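Adp-heptose LPS heptosyltransferase II (Escherichia coli, PDB 1PSW) transfers the second heptose from ADP-L-glycero-beta-D-manno-heptose onto heptosyl-Kdo2-lipid A during assembly of the lipopolysaccharide inner core. Local coordinates at residues A[69-77]-A[92-100]. Numbering follows the deposited sequence.
Sequences RRKLGHSLR and KSALVPLFA. Unlike the reference sequence in segment 92-100: Leu98 (reference Phe).
Phe99 presents one ring face to Arg70, whose CG sits over its centre in a CH-pi contact, 3.7 Å from the ring centroid; Leu95 O lies above the opposite face, offset toward the rim. The guanidinium of Arg70 is not stacked on this ring, its plane being turned 64° from it. With a smaller alanine in place of Phe99, the Arg70 methylene would probably lose the surface it rests on and a gap would open between the helices. Apolar contacts continue inward: Leu76 CD1 meets Val96 CG1 at 3.7 Å and, more loosely, Leu72 CD2 faces Val96 CG2. The valine can serve both leucines because CG1 stands anti to its backbone N (chi1 171°) and CG2 beside that N; all three also touch Met36 of strand 32-37. Close backbone approach depends on Gly73, where a CB would clash with Phe99 CB; Ala100 CA comes 3.2 Å from Gly73 O in a CA-H...O contact. Polar links are few. Arg77 NE gives Phe99 O a weak, bent hydrogen bond (3.3 Å, 132°). At the other end Arg69 CD packs on Leu95 CD1, while Arg69 NH2 and Lys92 NZ, 3.9 Å apart, probably repel mildly; a weak, long ion pair from Arg69 NH1 to Glu65 may offset this. Helices 66-75 and 95-99 of this GT-B enzyme are thus joined mainly by shape and aliphatic contact, arginine methylenes included.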
ATOM      1  N   ARG A  69      -9.096 -19.452  16.906  1.00 48.73           N
ATOM      2  CA  ARG A  69      -7.715 -19.000  16.971  1.00 46.36           C
ATOM      3  C   ARG A  69      -6.811 -20.082  17.544  1.00 45.00           C
ATOM      4  O   ARG A  69      -5.687 -20.271  17.078  1.00 42.94           O
ATOM      5  CB  ARG A  69      -7.600 -17.734  17.821  1.00 46.46           C
ATOM      6  CG  ARG A  69      -8.102 -16.476  17.137  1.00 48.35           C
ATOM      7  CD  ARG A  69      -7.584 -15.226  17.835  1.00 48.94           C
ATOM      8  NE  ARG A  69      -7.736 -14.040  16.995  1.00 51.38           N
ATOM      9  CZ  ARG A  69      -8.902 -13.474  16.704  1.00 52.97           C
ATOM     10  NH1 ARG A  69     -10.028 -13.979  17.190  1.00 55.66           N
ATOM     11  NH2 ARG A  69      -8.943 -12.409  15.914  1.00 54.51           N
ATOM     12  N   ARG A  70      -7.300 -20.788  18.561  1.00 44.55           N
ATOM     13  CA  ARG A  70      -6.519 -21.856  19.177  1.00 44.83           C
ATOM     14  C   ARG A  70      -6.312 -23.004  18.195  1.00 43.53           C
ATOM     15  O   ARG A  70      -5.202 -23.523  18.063  1.00 42.84           O
ATOM     16  CB  ARG A  70      -7.207 -22.366  20.453  1.00 46.90           C
ATOM     17  CG  ARG A  70      -7.033 -21.443  21.654  1.00 50.52           C
ATOM     18  CD  ARG A  70      -7.798 -21.912  22.893  1.00 53.83           C
ATOM     19  NE  ARG A  70      -7.336 -23.198  23.416  1.00 56.60           N
ATOM     20  CZ  ARG A  70      -7.804 -24.382  23.027  1.00 57.84           C
ATOM     21  NH1 ARG A  70      -8.754 -24.454  22.104  1.00 58.75           N
ATOM     22  NH2 ARG A  70      -7.329 -25.498  23.567  1.00 58.65           N
ATOM     23  N   LYS A  71      -7.377 -23.392  17.500  1.00 42.72           N
ATOM     24  CA  LYS A  71      -7.290 -24.472  16.520  1.00 42.35           C
ATOM     25  C   LYS A  71      -6.328 -24.071  15.407  1.00 40.05           C
ATOM     26  O   LYS A  71      -5.480 -24.860  14.991  1.00 39.24           O
ATOM     27  CB  LYS A  71      -8.668 -24.774  15.922  1.00 44.60           C
ATOM     28  CG  LYS A  71      -9.679 -25.330  16.913  1.00 48.58           C
ATOM     29  CD  LYS A  71     -11.000 -25.653  16.229  1.00 50.71           C
ATOM     30  CE  LYS A  71     -12.043 -26.148  17.224  1.00 52.41           C
ATOM     31  NZ  LYS A  71     -13.355 -26.435  16.567  1.00 53.40           N
ATOM     32  N   LEU A  72      -6.469 -22.841  14.928  1.00 38.86           N
ATOM     33  CA  LEU A  72      -5.603 -22.331  13.874  1.00 37.71           C
ATOM     34  C   LEU A  72      -4.156 -22.378  14.349  1.00 36.30           C
ATOM     35  O   LEU A  72      -3.278 -22.882  13.650  1.00 36.15           O
ATOM     36  CB  LEU A  72      -5.985 -20.891  13.528  1.00 37.79           C
ATOM     37  CG  LEU A  72      -5.106 -20.174  12.503  1.00 38.50           C
ATOM     38  CD1 LEU A  72      -5.192 -20.882  11.155  1.00 39.05           C
ATOM     39  CD2 LEU A  72      -5.553 -18.726  12.373  1.00 37.98           C
ATOM     40  N   GLY A  73      -3.918 -21.856  15.548  1.00 35.26           N
ATOM     41  CA  GLY A  73      -2.577 -21.846  16.101  1.00 35.61           C
ATOM     42  C   GLY A  73      -1.994 -23.236  16.270  1.00 36.85           C
ATOM     43  O   GLY A  73      -0.810 -23.457  16.007  1.00 37.07           O
ATOM     44  N   HIS A  74      -2.824 -24.177  16.709  1.00 37.22           N
ATOM     45  CA  HIS A  74      -2.379 -25.552  16.917  1.00 38.22           C
ATOM     46  C   HIS A  74      -1.937 -26.224  15.624  1.00 37.10           C
ATOM     47  O   HIS A  74      -0.978 -26.994  15.618  1.00 37.43           O
ATOM     48  CB  HIS A  74      -3.490 -26.385  17.563  1.00 40.46           C
ATOM     49  CG  HIS A  74      -3.786 -26.001  18.979  1.00 43.55           C
ATOM     50  ND1 HIS A  74      -2.833 -25.462  19.816  1.00 45.40           N
ATOM     51  CD2 HIS A  74      -4.912 -26.127  19.719  1.00 44.25           C
ATOM     52  CE1 HIS A  74      -3.360 -25.274  21.014  1.00 46.06           C
ATOM     53  NE2 HIS A  74      -4.619 -25.670  20.982  1.00 46.16           N
ATOM     54  N   SER A  75      -2.636 -25.931  14.534  1.00 36.72           N
ATOM     55  CA  SER A  75      -2.312 -26.516  13.240  1.00 37.87           C
ATOM     56  C   SER A  75      -0.971 -26.012  12.712  1.00 37.28           C
ATOM     57  O   SER A  75      -0.345 -26.664  11.878  1.00 37.72           O
ATOM     58  CB  SER A  75      -3.413 -26.192  12.230  1.00 38.17           C
ATOM     59  OG  SER A  75      -3.447 -24.804  11.951  1.00 39.87           O
ATOM     60  N   LEU A  76      -0.534 -24.856  13.204  1.00 35.94           N
ATOM     61  CA  LEU A  76       0.726 -24.260  12.774  1.00 36.03           C
ATOM     62  C   LEU A  76       1.929 -24.810  13.526  1.00 36.92           C
ATOM     63  O   LEU A  76       3.066 -24.466  13.217  1.00 35.52           O
ATOM     64  CB  LEU A  76       0.677 -22.740  12.942  1.00 35.15           C
ATOM     65  CG  LEU A  76      -0.358 -21.992  12.104  1.00 35.09           C
ATOM     66  CD1 LEU A  76      -0.315 -20.514  12.456  1.00 35.37           C
ATOM     67  CD2 LEU A  76      -0.079 -22.201  10.621  1.00 35.56           C
ATOM     68  N   ARG A  77       1.679 -25.658  14.517  1.00 39.06           N
ATOM     69  CA  ARG A  77       2.763 -26.247  15.290  1.00 42.01           C
ATOM     70  C   ARG A  77       3.644 -27.108  14.399  1.00 42.48           C
ATOM     71  O   ARG A  77       4.862 -27.146  14.567  1.00 42.66           O
ATOM     72  CB  ARG A  77       2.199 -27.081  16.439  1.00 44.53           C
ATOM     73  CG  ARG A  77       1.645 -26.246  17.579  1.00 46.37           C
ATOM     74  CD  ARG A  77       0.949 -27.106  18.616  1.00 49.86           C
ATOM     75  NE  ARG A  77       0.618 -26.338  19.810  1.00 52.52           N
ATOM     76  CZ  ARG A  77      -0.131 -26.789  20.810  1.00 54.61           C
ATOM     77  NH1 ARG A  77      -0.639 -28.015  20.765  1.00 55.69           N
ATOM     78  NH2 ARG A  77      -0.373 -26.012  21.858  1.00 54.59           N
ATOM     79  N   LYS A  92      -5.529  -9.251  20.343  1.00 33.73           N
ATOM     80  CA  LYS A  92      -5.857 -10.557  19.787  1.00 33.68           C
ATOM     81  C   LYS A  92      -4.958 -10.991  18.631  1.00 32.59           C
ATOM     82  O   LYS A  92      -4.785 -12.191  18.398  1.00 31.80           O
ATOM     83  CB  LYS A  92      -7.314 -10.575  19.328  1.00 35.51           C
ATOM     84  CG  LYS A  92      -7.603  -9.682  18.137  1.00 38.99           C
ATOM     85  CD  LYS A  92      -9.073  -9.717  17.757  1.00 43.32           C
ATOM     86  CE  LYS A  92      -9.315  -8.974  16.450  1.00 46.50           C
ATOM     87  NZ  LYS A  92     -10.747  -9.000  16.030  1.00 48.49           N
ATOM     88  N   SER A  93      -4.380 -10.032  17.910  1.00 29.64           N
ATOM     89  CA  SER A  93      -3.519 -10.373  16.776  1.00 28.35           C
ATOM     90  C   SER A  93      -2.269 -11.160  17.171  1.00 27.40           C
ATOM     91  O   SER A  93      -1.700 -11.871  16.346  1.00 27.74           O
ATOM     92  CB  SER A  93      -3.110  -9.107  16.002  1.00 27.01           C
ATOM     93  OG  SER A  93      -2.135  -8.351  16.705  1.00 24.60           O
ATOM     94  N   ALA A  94      -1.845 -11.050  18.427  1.00 26.58           N
ATOM     95  CA  ALA A  94      -0.662 -11.777  18.872  1.00 26.68           C
ATOM     96  C   ALA A  94      -0.984 -13.117  19.538  1.00 28.22           C
ATOM     97  O   ALA A  94      -0.093 -13.785  20.066  1.00 28.98           O
ATOM     98  CB  ALA A  94       0.159 -10.906  19.815  1.00 26.12           C
ATOM     99  N   LEU A  95      -2.249 -13.518  19.503  1.00 29.77           N
ATOM    100  CA  LEU A  95      -2.660 -14.776  20.118  1.00 31.72           C
ATOM    101  C   LEU A  95      -2.175 -16.009  19.355  1.00 32.13           C
ATOM    102  O   LEU A  95      -1.587 -16.918  19.943  1.00 31.70           O
ATOM    103  CB  LEU A  95      -4.186 -14.819  20.254  1.00 32.53           C
ATOM    104  CG  LEU A  95      -4.773 -13.959  21.383  1.00 34.29           C
ATOM    105  CD1 LEU A  95      -6.296 -13.967  21.313  1.00 33.01           C
ATOM    106  CD2 LEU A  95      -4.294 -14.500  22.728  1.00 32.88           C
ATOM    107  N   VAL A  96      -2.416 -16.039  18.049  1.00 31.61           N
ATOM    108  CA  VAL A  96      -2.011 -17.173  17.226  1.00 31.27           C
ATOM    109  C   VAL A  96      -0.572 -17.637  17.441  1.00 30.73           C
ATOM    110  O   VAL A  96      -0.331 -18.822  17.667  1.00 29.94           O
ATOM    111  CB  VAL A  96      -2.224 -16.870  15.730  1.00 32.33           C
ATOM    112  CG1 VAL A  96      -1.592 -17.957  14.875  1.00 33.83           C
ATOM    113  CG2 VAL A  96      -3.710 -16.780  15.436  1.00 33.11           C
ATOM    114  N   PRO A  97       0.405 -16.716  17.370  1.00 30.74           N
ATOM    115  CA  PRO A  97       1.807 -17.102  17.564  1.00 31.38           C
ATOM    116  C   PRO A  97       2.059 -17.858  18.865  1.00 32.67           C
ATOM    117  O   PRO A  97       2.888 -18.771  18.917  1.00 31.85           O
ATOM    118  CB  PRO A  97       2.540 -15.765  17.524  1.00 30.15           C
ATOM    119  CG  PRO A  97       1.713 -14.975  16.576  1.00 31.12           C
ATOM    120  CD  PRO A  97       0.309 -15.285  17.036  1.00 30.54           C
ATOM    121  N   LEU A  98       1.348 -17.477  19.919  1.00 33.82           N
ATOM    122  CA  LEU A  98       1.513 -18.140  21.207  1.00 35.46           C
ATOM    123  C   LEU A  98       0.966 -19.563  21.133  1.00 34.16           C
ATOM    124  O   LEU A  98       1.642 -20.511  21.526  1.00 35.04           O
ATOM    125  CB  LEU A  98       0.790 -17.354  22.305  1.00 36.91           C
ATOM    126  CG  LEU A  98       0.931 -17.890  23.735  1.00 39.92           C
ATOM    127  CD1 LEU A  98       2.402 -17.996  24.112  1.00 41.38           C
ATOM    128  CD2 LEU A  98       0.206 -16.959  24.693  1.00 40.80           C
ATOM    129  N   PHE A  99      -0.252 -19.707  20.618  1.00 33.66           N
ATOM    130  CA  PHE A  99      -0.874 -21.020  20.492  1.00 35.55           C
ATOM    131  C   PHE A  99      -0.052 -21.941  19.592  1.00 36.33           C
ATOM    132  O   PHE A  99      -0.095 -23.164  19.738  1.00 36.21           O
ATOM    133  CB  PHE A  99      -2.291 -20.897  19.926  1.00 35.85           C
ATOM    134  CG  PHE A  99      -3.210 -20.039  20.756  1.00 38.67           C
ATOM    135  CD1 PHE A  99      -3.153 -20.069  22.149  1.00 40.33           C
ATOM    136  CD2 PHE A  99      -4.151 -19.220  20.144  1.00 37.42           C
ATOM    137  CE1 PHE A  99      -4.025 -19.301  22.919  1.00 40.34           C
ATOM    138  CE2 PHE A  99      -5.026 -18.449  20.903  1.00 39.65           C
ATOM    139  CZ  PHE A  99      -4.963 -18.488  22.295  1.00 39.84           C
ATOM    140  N   ALA A 100       0.691 -21.349  18.661  1.00 35.16           N
ATOM    141  CA  ALA A 100       1.520 -22.109  17.737  1.00 34.43           C
ATOM    142  C   ALA A 100       2.764 -22.647  18.433  1.00 34.64           C
ATOM    143  O   ALA A 100       3.490 -23.467  17.874  1.00 34.21           O
ATOM    144  CB  ALA A 100       1.921 -21.231  16.556  1.00 35.57           C
TER